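MIPZ (Caulobacter crescentus, PDB 2XJ9) positions the division plane as an ATPase and cell division inhibitor, forming gradients through localized, probably nucleotide-dependent dimerization and nucleoid binding. Local coordinates at residues P132-S136 with F137-D141; G113-A117 with I118-A122; L218-V222 with I223-L227; R198-D201 with R202-L206; S48-F51 with F52-R55. The protein carries 1 engineered substitution. One frame throughout, in Å; residues are numbered along the deposited sequence.

Overall arrangement
Each contact is local, within one continuous stretch of chain; they follow in series, with none nested or crossing. From the N terminus, interaction 5 lies on helix 47-62 of a beta-alpha-beta unit, and interaction 2 starts helix 117-124 after strand 106-110. Interaction 1 turns the end of strand 128-134 into helix 137-140, against which interaction 4, on helix 194-210, packs directly. Interaction 3, in the loop after strand 213-215, seats the adenine; its nearest atoms are about 4 Å from interaction 5. Across the dimer the set joins again: Arg50 pairs with Asp141 of the second subunit, and Arg225 packs on that subunit's Ser136.

Interaction 1: P132-S136 with F137-D141; sequences PMNDS and FVDFD. With AGS (phosphothiophosphoric acid-adenylate ester), chain F.
Asp139 divides its carboxylate between Asn134 of its own chain and a nucleotide held largely by the second subunit. OD2 takes two donors from Asn134: the backbone N at 2.7 Å, coming from above the carboxylate plane, and the side-chain ND2, also at 2.7 Å, on the syn side. The Asn134 amide stands 76° from the carboxylate; its ND2 also bonds Gly15 O, and its OD1 is bonded to Arg187 of the second subunit. Asp139 OD1 accepts from the ribose hydroxyl O3' of AGS at 2.7 Å. With an alanine here, ribose O3' and the Asn134 backbone N would probably lack their mate, and the amide would be left to Gly15 and Arg187 of the second subunit. Beside it, Ser136 serves twice: OG bonds ribose O2' at 2.7 Å and, as N-cap of the short helix 137-140, accepts from Val138 N at 3.2 Å. Its first torsion of 167°, OG trans to the backbone N, swings the hydroxyl over the helix start toward the sugar. In this P-loop ATPase the strand 128-134 thus ends in a capped turn that reaches across the dimer interface to the ribose. Ser136 O receives Phe140 N at 3.0 Å. The Met133 chain, bent at chi3 (-71°), brings CE to the edge of the Phe140 ring, 3.8 Å from Phe140 CB, and that ring leads on to helix 194-210.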
# COMPACT_ATOMS: atom_id res chain seq x y z
N PRO A 132 -7.63 -0.11 8.97
CA PRO A 132 -6.30 -0.24 9.52
C PRO A 132 -5.42 0.81 8.90
O PRO A 132 -5.62 1.10 7.75
CB PRO A 132 -5.86 -1.59 9.00
CG PRO A 132 -6.51 -1.68 7.69
CD PRO A 132 -7.84 -1.01 7.83
N MET A 133 -4.48 1.36 9.65
CA MET A 133 -3.54 2.29 9.05
C MET A 133 -2.13 2.13 9.63
O MET A 133 -1.95 1.57 10.72
CB MET A 133 -4.01 3.72 9.26
CG MET A 133 -3.69 4.28 10.63
SD MET A 133 -4.23 6.00 10.80
CE MET A 133 -3.08 6.87 9.75
N ASN A 134 -1.13 2.62 8.90
CA ASN A 134 0.23 2.65 9.41
C ASN A 134 0.37 3.79 10.40
O ASN A 134 -0.27 4.84 10.28
CB ASN A 134 1.26 2.84 8.30
CG ASN A 134 1.43 1.61 7.42
OD1 ASN A 134 2.01 0.62 7.83
ND2 ASN A 134 0.97 1.70 6.17
N ASP A 135 1.24 3.57 11.37
CA ASP A 135 1.63 4.58 12.33
C ASP A 135 2.51 5.61 11.61
O ASP A 135 3.73 5.53 11.63
CB ASP A 135 2.43 3.85 13.41
CG ASP A 135 2.65 4.68 14.62
OD1 ASP A 135 3.73 4.53 15.24
OD2 ASP A 135 1.74 5.47 14.96
N SER A 136 1.89 6.57 10.95
CA SER A 136 2.64 7.40 10.03
C SER A 136 1.77 8.53 9.49
O SER A 136 0.61 8.33 9.14
CB SER A 136 3.13 6.54 8.86
OG SER A 136 3.60 7.35 7.79
N PHE A 137 2.36 9.72 9.40
CA PHE A 137 1.67 10.87 8.88
C PHE A 137 1.35 10.79 7.39
O PHE A 137 0.44 11.46 6.90
CB PHE A 137 2.46 12.10 9.20
CG PHE A 137 2.14 12.65 10.55
CD1 PHE A 137 3.00 12.46 11.61
CD2 PHE A 137 0.95 13.34 10.76
CE1 PHE A 137 2.69 12.98 12.86
CE2 PHE A 137 0.65 13.86 12.01
CZ PHE A 137 1.52 13.67 13.06
N VAL A 138 2.09 9.95 6.69
CA VAL A 138 1.83 9.69 5.29
C VAL A 138 0.48 9.01 5.14
O VAL A 138 -0.32 9.39 4.29
CB VAL A 138 2.95 8.82 4.69
CG1 VAL A 138 2.69 8.54 3.22
CG2 VAL A 138 4.28 9.50 4.88
N ASP A 139 0.22 8.00 5.98
CA ASP A 139 -1.10 7.36 5.98
C ASP A 139 -2.16 8.33 6.48
O ASP A 139 -3.18 8.49 5.86
CB ASP A 139 -1.12 6.10 6.86
CG ASP A 139 -0.38 4.93 6.23
OD1 ASP A 139 0.62 5.12 5.53
OD2 ASP A 139 -0.79 3.78 6.46
N PHE A 140 -1.87 8.99 7.59
CA PHE A 140 -2.83 9.87 8.22
C PHE A 140 -3.40 10.92 7.28
O PHE A 140 -4.49 11.44 7.52
CB PHE A 140 -2.20 10.57 9.40
CG PHE A 140 -3.15 11.45 10.15
CD1 PHE A 140 -3.19 12.81 9.91
CD2 PHE A 140 -4.01 10.93 11.08
CE1 PHE A 140 -4.06 13.62 10.61
CE2 PHE A 140 -4.88 11.74 11.77
CZ PHE A 140 -4.91 13.08 11.53
N ASP A 141 -2.68 11.24 6.21
CA ASP A 141 -3.09 12.33 5.34
C ASP A 141 -4.31 12.01 4.47
O ASP A 141 -4.88 12.89 3.85
CB ASP A 141 -1.93 12.73 4.43
CG ASP A 141 -2.20 14.01 3.68
OD1 ASP A 141 -2.06 14.00 2.43
OD2 ASP A 141 -2.55 15.02 4.34
PG AGS F . 0.71 3.93 -2.25
S1G AGS F . 1.28 5.03 -3.12
O2G AGS F . 0.30 2.62 -2.95
O3G AGS F . -0.32 4.42 -1.27
PB AGS F . 3.53 3.84 -1.48
O1B AGS F . 4.06 2.70 -2.30
O2B AGS F . 3.59 5.27 -1.90
O3B AGS F . 1.94 3.51 -1.28
PA AGS F . 4.63 4.80 0.92
O1A AGS F . 5.90 5.26 0.27
O2A AGS F . 3.61 5.82 1.33
O3A AGS F . 4.08 3.60 -0.01
O5' AGS F . 5.00 3.96 2.24
C5' AGS F . 4.04 3.17 2.92
C4' AGS F . 4.12 3.52 4.42
O4' AGS F . 5.36 3.09 4.93
C3' AGS F . 4.06 5.00 4.75
O3' AGS F . 3.32 5.22 5.97
C2' AGS F . 5.48 5.43 4.99
O2' AGS F . 5.34 6.32 6.07
C1' AGS F . 6.14 4.17 5.47
N9 AGS F . 7.52 3.76 5.06
C8 AGS F . 7.86 3.34 3.84
N7 AGS F . 9.15 2.95 3.82
C5 AGS F . 9.66 3.09 5.06
C6 AGS F . 10.99 2.85 5.69
N6 AGS F . 12.04 2.35 4.98
N1 AGS F . 11.10 3.13 7.01
C2 AGS F . 10.04 3.63 7.72
N3 AGS F . 8.82 3.87 7.21
C4 AGS F . 8.58 3.62 5.89

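Interaction 2: G113-A117 with I118-A122; sequences GGDSA and ITRMA
Asp115 and Arg120 form a salt bridge across the first turn of helix 117-124, with Asp115 OD1 2.6 Å from Arg120 NH2. The hydrogen bond within it is weak; the flat groups stand nearly perpendicular, 84° apart, and Asp115 OD2 sits over one face of the guanidinium. A leucine in place of Arg120 would probably leave the Asp115 carboxylate without its partner in this chain and less fixed in its rotation. Behind the ion pair, Ser116 is the N-cap. With chi1 at 60°, its OG lies between the backbone N and the carbonyl carbon and turns back to the helix start, accepting a weak bond from Thr119 N at 3.3 Å. Regular helical bonding takes over at once: Met121 N reaches Ala117 O at 2.8 Å. Three residues before the cap, Gly113 touches the nucleotide, so the loop leading into this turn passes the ATP pocket. Arg44 of the second subunit packs against both Asp115 and Arg120 at the dimer interface. Within the chain, Ala117 and Met121 lean on helix 86-103, Ile118 fits against Leu41 and Leu43 in the loop after strand 36-40, and Thr119 rests on Thr111 and Pro112 just beyond strand 106-110.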
# COMPACT_ATOMS: atom_id res chain seq x y z
N GLY A 113 -6.82 0.02 -2.77
CA GLY A 113 -6.28 1.25 -2.24
C GLY A 113 -6.41 2.43 -3.18
O GLY A 113 -5.49 3.23 -3.36
N GLY A 114 -7.56 2.52 -3.82
CA GLY A 114 -7.88 3.72 -4.56
C GLY A 114 -9.37 3.93 -4.44
O GLY A 114 -10.00 3.48 -3.48
N ASP A 115 -9.93 4.56 -5.46
CA ASP A 115 -11.35 4.88 -5.47
C ASP A 115 -12.04 4.15 -6.63
O ASP A 115 -11.46 3.97 -7.70
CB ASP A 115 -11.52 6.39 -5.62
CG ASP A 115 -12.93 6.83 -5.35
OD1 ASP A 115 -13.39 7.79 -6.02
OD2 ASP A 115 -13.56 6.21 -4.48
N SER A 116 -13.28 3.72 -6.42
CA SER A 116 -14.04 3.08 -7.49
C SER A 116 -15.52 2.99 -7.16
O SER A 116 -15.94 3.27 -6.03
CB SER A 116 -13.49 1.68 -7.81
OG SER A 116 -13.54 0.82 -6.69
N ALA A 117 -16.31 2.59 -8.14
CA ALA A 117 -17.74 2.53 -7.94
C ALA A 117 -18.04 1.44 -6.92
O ALA A 117 -18.71 1.67 -5.91
CB ALA A 117 -18.46 2.24 -9.25
N ILE A 118 -17.52 0.24 -7.18
CA ILE A 118 -17.83 -0.87 -6.30
C ILE A 118 -17.33 -0.60 -4.89
O ILE A 118 -17.99 -0.90 -3.90
CB ILE A 118 -17.29 -2.18 -6.85
CG1 ILE A 118 -15.78 -2.10 -7.04
CG2 ILE A 118 -17.94 -2.48 -8.19
CD1 ILE A 118 -15.19 -3.39 -7.59
N THR A 119 -16.17 0.02 -4.78
CA THR A 119 -15.71 0.45 -3.48
C THR A 119 -16.72 1.35 -2.78
O THR A 119 -17.11 1.07 -1.66
CB THR A 119 -14.35 1.12 -3.57
OG1 THR A 119 -13.35 0.12 -3.39
CG2 THR A 119 -14.20 2.18 -2.48
N ARG A 120 -17.15 2.43 -3.44
CA ARG A 120 -18.14 3.33 -2.85
C ARG A 120 -19.46 2.62 -2.50
O ARG A 120 -20.15 2.98 -1.55
CB ARG A 120 -18.43 4.47 -3.80
CG ARG A 120 -17.22 5.21 -4.30
CD ARG A 120 -17.53 6.68 -4.20
NE ARG A 120 -16.37 7.48 -4.34
CZ ARG A 120 -15.72 8.27 -3.48
NH1 ARG A 120 -16.07 8.51 -2.22
NH2 ARG A 120 -14.65 8.85 -3.98
N MET A 121 -19.82 1.63 -3.31
CA MET A 121 -21.05 0.88 -3.11
C MET A 121 -20.96 0.04 -1.85
O MET A 121 -21.96 -0.20 -1.18
CB MET A 121 -21.31 -0.05 -4.29
CG MET A 121 -21.85 0.62 -5.52
SD MET A 121 -23.38 -0.21 -5.93
CE MET A 121 -22.83 -1.90 -6.04
N ALA A 122 -19.75 -0.43 -1.55
CA ALA A 122 -19.57 -1.30 -0.42
C ALA A 122 -19.63 -0.50 0.86
O ALA A 122 -20.04 -1.00 1.88
CB ALA A 122 -18.26 -2.04 -0.54

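Interaction 3: L218-V222 with I223-L227; sequences LRDRV and IYREL. With AGS (phosphothiophosphoric acid-adenylate ester), chain D.
Arg221 and Tyr224 are joined by a backbone hydrogen bond, Tyr224 N to Arg221 O at 2.8 Å, which closes a beta turn through Val222 and Ile223. Two more backbone bonds go to the adenine of AGS: its N6 gives to Arg219 O at 3.2 Å, and Arg221 N gives to its N1 at 3.0 Å. Among the nonpolar contacts, Leu218 lays CD1 over one face of the Tyr224 ring, toward the rim, with Leu218 CB 4.0 Å from Tyr224 CE2. The ring turns its edge to Arg219 O and adenine N1, while its hydroxyl is anchored on Glu256. Arg221 runs alongside the tyrosine and bridges to Glu256 as well. The ionic contact is looser: Asp220 OD1 lies 3.5 Å from Arg225 NH1, with the planes 73° apart. Arg225 also pairs with Glu192 of the second subunit and, bent at chi3 (74°), carries one guanidinium face over adenine N3, which stands 3.5 Å from the plane. A carbonyl facing N6 and an N-H facing N1 match the edge of adenine; guanine, with O6 and a protonated N1 there, would probably fit this pair of backbone groups poorly.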
# COMPACT_ATOMS: atom_id res chain seq x y z
N LEU A 218 -2.25 -3.91 15.61
CA LEU A 218 -1.40 -5.08 15.42
C LEU A 218 0.05 -4.63 15.30
O LEU A 218 0.33 -3.47 14.98
CB LEU A 218 -1.78 -5.84 14.17
CG LEU A 218 -3.24 -6.29 14.06
CD1 LEU A 218 -3.40 -7.30 12.90
CD2 LEU A 218 -3.70 -6.89 15.37
N ARG A 219 0.99 -5.51 15.57
CA ARG A 219 2.38 -5.13 15.48
C ARG A 219 2.97 -5.82 14.29
O ARG A 219 2.45 -6.84 13.84
CB ARG A 219 3.13 -5.50 16.74
CG ARG A 219 2.62 -4.75 17.95
CD ARG A 219 3.64 -4.75 19.06
NE ARG A 219 5.01 -4.70 18.54
CZ ARG A 219 6.08 -4.40 19.27
NH1 ARG A 219 7.28 -4.38 18.70
NH2 ARG A 219 5.95 -4.11 20.56
N ASP A 220 4.04 -5.26 13.75
CA ASP A 220 4.76 -5.86 12.65
C ASP A 220 5.21 -7.26 13.07
O ASP A 220 5.90 -7.42 14.06
CB ASP A 220 5.95 -4.95 12.29
CG ASP A 220 6.53 -5.22 10.92
OD1 ASP A 220 5.93 -6.01 10.16
OD2 ASP A 220 7.58 -4.63 10.60
N ARG A 221 4.81 -8.28 12.34
CA ARG A 221 5.09 -9.64 12.75
C ARG A 221 5.13 -10.58 11.58
O ARG A 221 4.13 -10.77 10.89
CB ARG A 221 4.02 -10.13 13.69
CG ARG A 221 4.09 -9.53 15.05
CD ARG A 221 3.67 -10.55 16.08
NE ARG A 221 4.02 -10.12 17.43
CZ ARG A 221 3.21 -9.39 18.18
NH1 ARG A 221 2.03 -9.02 17.71
NH2 ARG A 221 3.59 -9.03 19.40
N VAL A 222 6.28 -11.21 11.37
CA VAL A 222 6.45 -12.18 10.30
C VAL A 222 5.28 -13.15 10.13
O VAL A 222 4.95 -13.53 9.01
CB VAL A 222 7.71 -13.03 10.56
CG1 VAL A 222 8.29 -13.55 9.25
CG2 VAL A 222 8.75 -12.22 11.33
N ILE A 223 4.69 -13.57 11.24
CA ILE A 223 3.66 -14.59 11.23
C ILE A 223 2.37 -14.07 10.57
O ILE A 223 1.51 -14.86 10.14
CB ILE A 223 3.37 -15.13 12.67
CG1 ILE A 223 2.43 -16.33 12.63
CG2 ILE A 223 2.80 -14.04 13.56
CD1 ILE A 223 3.00 -17.52 11.89
N TYR A 224 2.26 -12.75 10.47
CA TYR A 224 1.09 -12.14 9.82
C TYR A 224 1.22 -12.14 8.31
O TYR A 224 0.31 -11.71 7.59
CB TYR A 224 0.90 -10.72 10.30
CG TYR A 224 0.33 -10.58 11.71
CD1 TYR A 224 -0.52 -11.54 12.24
CD2 TYR A 224 0.65 -9.49 12.50
CE1 TYR A 224 -1.04 -11.41 13.52
CE2 TYR A 224 0.14 -9.36 13.77
CZ TYR A 224 -0.70 -10.32 14.27
OH TYR A 224 -1.22 -10.19 15.53
N ARG A 225 2.35 -12.62 7.80
CA ARG A 225 2.70 -12.37 6.42
C ARG A 225 3.35 -13.58 5.83
O ARG A 225 3.41 -13.73 4.62
CB ARG A 225 3.66 -11.18 6.34
CG ARG A 225 4.93 -11.54 5.68
CD ARG A 225 5.80 -10.36 5.46
NE ARG A 225 6.43 -9.87 6.63
CZ ARG A 225 6.67 -8.62 7.00
NH1 ARG A 225 7.30 -8.49 8.15
NH2 ARG A 225 6.29 -7.55 6.32
N GLU A 226 3.82 -14.44 6.71
CA GLU A 226 4.73 -15.52 6.36
C GLU A 226 4.00 -16.71 5.77
O GLU A 226 4.59 -17.50 5.04
CB GLU A 226 5.50 -15.93 7.61
CG GLU A 226 6.46 -17.07 7.40
CD GLU A 226 7.09 -17.56 8.69
OE1 GLU A 226 6.38 -17.57 9.73
OE2 GLU A 226 8.29 -17.93 8.68
N LEU A 227 2.71 -16.84 6.08
CA LEU A 227 1.94 -18.02 5.67
C LEU A 227 1.08 -17.80 4.42
O LEU A 227 0.34 -18.69 3.99
CB LEU A 227 1.07 -18.50 6.83
CG LEU A 227 1.87 -18.88 8.07
CD1 LEU A 227 0.96 -19.14 9.25
CD2 LEU A 227 2.69 -20.10 7.74
PG AGS D . -3.25 -2.57 -1.00
S1G AGS D . -3.51 -1.09 -1.28
O2G AGS D . -2.18 -3.22 -1.84
O3G AGS D . -4.48 -3.47 -0.94
PB AGS D . -3.35 -3.46 1.73
O1B AGS D . -4.05 -2.41 2.57
O2B AGS D . -4.02 -4.69 1.17
O3B AGS D . -2.67 -2.64 0.51
PA AGS D . -1.63 -5.39 2.92
O1A AGS D . -2.66 -6.09 3.78
O2A AGS D . -1.17 -6.04 1.66
O3A AGS D . -2.08 -3.91 2.60
O5' AGS D . -0.35 -5.04 3.81
C5' AGS D . 0.74 -4.35 3.23
C4' AGS D . 2.04 -5.16 3.41
O4' AGS D . 2.24 -5.24 4.79
C3' AGS D . 1.98 -6.61 2.95
O3' AGS D . 3.27 -7.00 2.52
C2' AGS D . 1.66 -7.45 4.17
O2' AGS D . 2.25 -8.74 4.00
C1' AGS D . 2.28 -6.60 5.25
N9 AGS D . 1.63 -6.45 6.57
C8 AGS D . 0.47 -5.81 6.83
N7 AGS D . 0.19 -5.81 8.16
C5 AGS D . 1.21 -6.45 8.76
C6 AGS D . 1.54 -6.80 10.13
N6 AGS D . 0.71 -6.45 11.14
N1 AGS D . 2.70 -7.46 10.33
C2 AGS D . 3.54 -7.82 9.34
N3 AGS D . 3.29 -7.54 8.07
C4 AGS D . 2.17 -6.86 7.73

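Interaction 4: R198-D201 with R202-L206; sequences RLED and RLNAL
Arg202 folds its guanidinium back over the preceding turn, so that Arg198 O lies 3.4 Å above the plane, over its centre. The bends at chi2 (-65°) and chi3 (119°) put it there, and the carbonyl faces the flat of the cation, away from its N-H edge. Around this the backbone of helix 194-210 looks after its own groups. Leu203 N gives to Leu199 O at 2.9 Å, and Ala205 N gives to Asp201 O at 3.1 Å. Asn204 N has two acceptors, Glu200 O at 3.2 Å and, more weakly, Asp201 O, which thus serves two donors. The Asn204 amide lies alongside Glu200, but although ND2 is 3.1 Å from Glu200 O the angle is too poor for a bond. Among the charges, Asp201 OD1 to Arg202 NH2 is a long salt bridge of 3.9 Å. The outer ends reach farther still: Arg198 makes a long, weak ion pair with Glu226 of the second subunit, and Glu200 another with Arg185. On the buried side, Leu199 and Leu203 come together, CG to CD2 at 4.4 Å, and with Leu206 they pack on helix 137-140. With leucines buried on one side and charges on the other, the helix is amphipathic; its main-chain groups are paired within the helix, whereas the long Asp201-Arg202 pair probably holds those two ends only loosely.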
# COMPACT_ATOMS: atom_id res chain seq x y z
N ARG A 198 2.78 12.26 18.74
CA ARG A 198 2.27 13.36 17.92
C ARG A 198 1.09 12.85 17.11
O ARG A 198 0.10 13.57 16.92
CB ARG A 198 3.33 13.90 16.97
CG ARG A 198 4.61 14.38 17.61
CD ARG A 198 5.42 15.22 16.61
NE ARG A 198 6.78 14.78 16.46
CZ ARG A 198 7.93 15.43 16.60
NH1 ARG A 198 8.08 16.71 16.92
NH2 ARG A 198 9.00 14.69 16.38
N LEU A 199 1.20 11.60 16.65
CA LEU A 199 0.17 11.04 15.79
C LEU A 199 -1.05 10.73 16.62
O LEU A 199 -2.17 11.09 16.25
CB LEU A 199 0.69 9.80 15.03
CG LEU A 199 -0.16 9.10 13.97
CD1 LEU A 199 -0.98 10.06 13.12
CD2 LEU A 199 0.74 8.28 13.09
N GLU A 200 -0.85 10.12 17.78
CA GLU A 200 -1.98 9.70 18.60
C GLU A 200 -2.88 10.86 18.98
O GLU A 200 -4.09 10.71 19.07
CB GLU A 200 -1.53 8.95 19.85
CG GLU A 200 -2.68 8.45 20.70
CD GLU A 200 -2.24 7.48 21.78
OE1 GLU A 200 -1.24 6.75 21.55
OE2 GLU A 200 -2.89 7.45 22.85
N ASP A 201 -2.29 12.04 19.17
CA ASP A 201 -3.09 13.22 19.44
C ASP A 201 -4.03 13.55 18.29
O ASP A 201 -5.24 13.67 18.49
CB ASP A 201 -2.20 14.44 19.73
CG ASP A 201 -1.28 14.22 20.92
OD1 ASP A 201 -0.11 14.69 20.85
OD2 ASP A 201 -1.71 13.60 21.91
N ARG A 202 -3.49 13.70 17.08
CA ARG A 202 -4.31 14.07 15.93
C ARG A 202 -5.36 12.98 15.72
O ARG A 202 -6.50 13.25 15.34
CB ARG A 202 -3.47 14.20 14.66
CG ARG A 202 -2.15 14.92 14.79
CD ARG A 202 -2.30 16.39 15.18
NE ARG A 202 -1.65 16.63 16.46
CZ ARG A 202 -0.38 17.00 16.61
NH1 ARG A 202 0.36 17.22 15.53
NH2 ARG A 202 0.14 17.18 17.82
N LEU A 203 -4.95 11.74 15.96
CA LEU A 203 -5.83 10.61 15.75
C LEU A 203 -7.10 10.77 16.58
O LEU A 203 -8.20 10.45 16.13
CB LEU A 203 -5.11 9.32 16.13
CG LEU A 203 -5.39 8.18 15.17
CD1 LEU A 203 -5.87 8.73 13.85
CD2 LEU A 203 -4.12 7.38 14.99
N ASN A 204 -6.94 11.25 17.80
CA ASN A 204 -8.09 11.46 18.68
C ASN A 204 -8.92 12.66 18.25
O ASN A 204 -10.15 12.59 18.20
CB ASN A 204 -7.65 11.61 20.14
CG ASN A 204 -7.04 10.33 20.69
OD1 ASN A 204 -7.49 9.24 20.37
ND2 ASN A 204 -6.00 10.47 21.51
N ALA A 205 -8.25 13.76 17.94
CA ALA A 205 -8.94 14.99 17.58
C ALA A 205 -9.85 14.71 16.41
O ALA A 205 -11.02 15.12 16.40
CB ALA A 205 -7.95 16.08 17.21
N LEU A 206 -9.30 13.98 15.43
CA LEU A 206 -10.02 13.62 14.22
C LEU A 206 -11.22 12.73 14.50
O LEU A 206 -12.26 12.88 13.88
CB LEU A 206 -9.07 12.90 13.26
CG LEU A 206 -9.63 12.64 11.87
CD1 LEU A 206 -10.12 13.92 11.28
CD2 LEU A 206 -8.55 12.03 10.98

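Interaction 5: S48-F51 with F52-R55; sequences SARF and FENR
Ser48, Ala49, Arg50 and Phe51 give their carbonyls in turn to the N-H groups of Phe52, Glu53, Asn54 and Arg55, one regular helical turn with bonds of 2.9 to 3.2 Å. Phe51 and Phe52 form a T-shaped pair: the edge of Phe51 points into the face of Phe52, planes at 90° and ring centroids 4.9 Å apart, with Phe51 CD2 over the centre of the Phe52 ring. Their first torsions explain how neighbours manage this, since Phe51 CG lies trans to its backbone N (179°) while Phe52 CG lies beside its own (-68°). Arg50, bent along its chain, turns toward Glu53 and Asn54. Its NE makes a long salt bridge to Glu53 OE1 at 3.7 Å, but its firmer mate is Asp141 of the second subunit, and that of Glu53 is Arg46. Arg50 NH1 comes 2.7 Å from Asn54 OD1 at an angle too poor for a hydrogen bond. Arg55, extended, passes Phe51 CE2 with NH1 at 4.1 Å and ends on Asp236, Pro67 O and Gly231 O. Within the beta-alpha-beta unit of strands 36-40 and 70-72, the two rings wedge helix 47-62 against helix 18-30 through Val23 and Val26, and Phe52 reaches Val38 on strand 36-40.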
# COMPACT_ATOMS: atom_id res chain seq x y z
N SER A 48 -6.99 -11.17 -1.08
CA SER A 48 -7.81 -12.06 -0.27
C SER A 48 -8.21 -13.27 -1.11
O SER A 48 -8.14 -14.40 -0.64
CB SER A 48 -9.06 -11.38 0.27
OG SER A 48 -8.80 -10.08 0.76
N ALA A 49 -8.62 -13.04 -2.35
CA ALA A 49 -8.97 -14.13 -3.27
C ALA A 49 -7.79 -15.11 -3.50
O ALA A 49 -7.94 -16.34 -3.42
CB ALA A 49 -9.48 -13.58 -4.58
N ARG A 50 -6.62 -14.55 -3.80
CA ARG A 50 -5.39 -15.33 -3.88
C ARG A 50 -5.11 -16.09 -2.58
O ARG A 50 -4.68 -17.24 -2.62
CB ARG A 50 -4.20 -14.42 -4.19
CG ARG A 50 -4.26 -13.71 -5.56
CD ARG A 50 -3.54 -14.48 -6.67
NE ARG A 50 -3.31 -15.88 -6.32
CZ ARG A 50 -2.12 -16.38 -6.01
NH1 ARG A 50 -2.00 -17.67 -5.68
NH2 ARG A 50 -1.04 -15.61 -6.03
N PHE A 51 -5.34 -15.46 -1.43
CA PHE A 51 -5.08 -16.17 -0.19
C PHE A 51 -5.82 -17.48 -0.18
O PHE A 51 -5.25 -18.52 0.05
CB PHE A 51 -5.47 -15.35 1.04
CG PHE A 51 -5.22 -16.08 2.33
CD1 PHE A 51 -3.94 -16.17 2.86
CD2 PHE A 51 -6.26 -16.69 3.02
CE1 PHE A 51 -3.72 -16.86 4.06
CE2 PHE A 51 -6.04 -17.38 4.21
CZ PHE A 51 -4.78 -17.46 4.73
N PHE A 52 -7.11 -17.42 -0.48
CA PHE A 52 -7.98 -18.59 -0.36
C PHE A 52 -7.87 -19.58 -1.51
O PHE A 52 -8.11 -20.77 -1.33
CB PHE A 52 -9.42 -18.17 -0.09
CG PHE A 52 -9.61 -17.54 1.26
CD1 PHE A 52 -9.82 -16.19 1.39
CD2 PHE A 52 -9.52 -18.31 2.41
CE1 PHE A 52 -9.97 -15.62 2.64
CE2 PHE A 52 -9.67 -17.76 3.65
CZ PHE A 52 -9.90 -16.41 3.77
N GLU A 53 -7.49 -19.12 -2.69
CA GLU A 53 -7.05 -20.07 -3.72
C GLU A 53 -5.84 -20.89 -3.26
O GLU A 53 -5.73 -22.07 -3.60
CB GLU A 53 -6.74 -19.37 -5.03
CG GLU A 53 -7.92 -18.66 -5.62
CD GLU A 53 -7.57 -17.85 -6.84
OE1 GLU A 53 -6.34 -17.74 -7.15
OE2 GLU A 53 -8.52 -17.32 -7.47
N ASN A 54 -4.93 -20.28 -2.49
CA ASN A 54 -3.78 -20.99 -1.97
C ASN A 54 -4.18 -21.95 -0.86
O ASN A 54 -3.55 -22.99 -0.69
CB ASN A 54 -2.71 -20.02 -1.45
CG ASN A 54 -2.16 -19.09 -2.54
OD1 ASN A 54 -2.08 -19.46 -3.71
ND2 ASN A 54 -1.79 -17.88 -2.14
N ARG A 55 -5.21 -21.59 -0.11
CA ARG A 55 -5.69 -22.42 0.99
C ARG A 55 -6.31 -23.67 0.42
O ARG A 55 -5.97 -24.80 0.79
CB ARG A 55 -6.73 -21.68 1.80
CG ARG A 55 -7.17 -22.36 3.10
CD ARG A 55 -8.02 -21.38 3.89
NE ARG A 55 -8.46 -21.88 5.18
CZ ARG A 55 -7.88 -21.58 6.33
NH1 ARG A 55 -6.83 -20.79 6.37
NH2 ARG A 55 -8.34 -22.08 7.47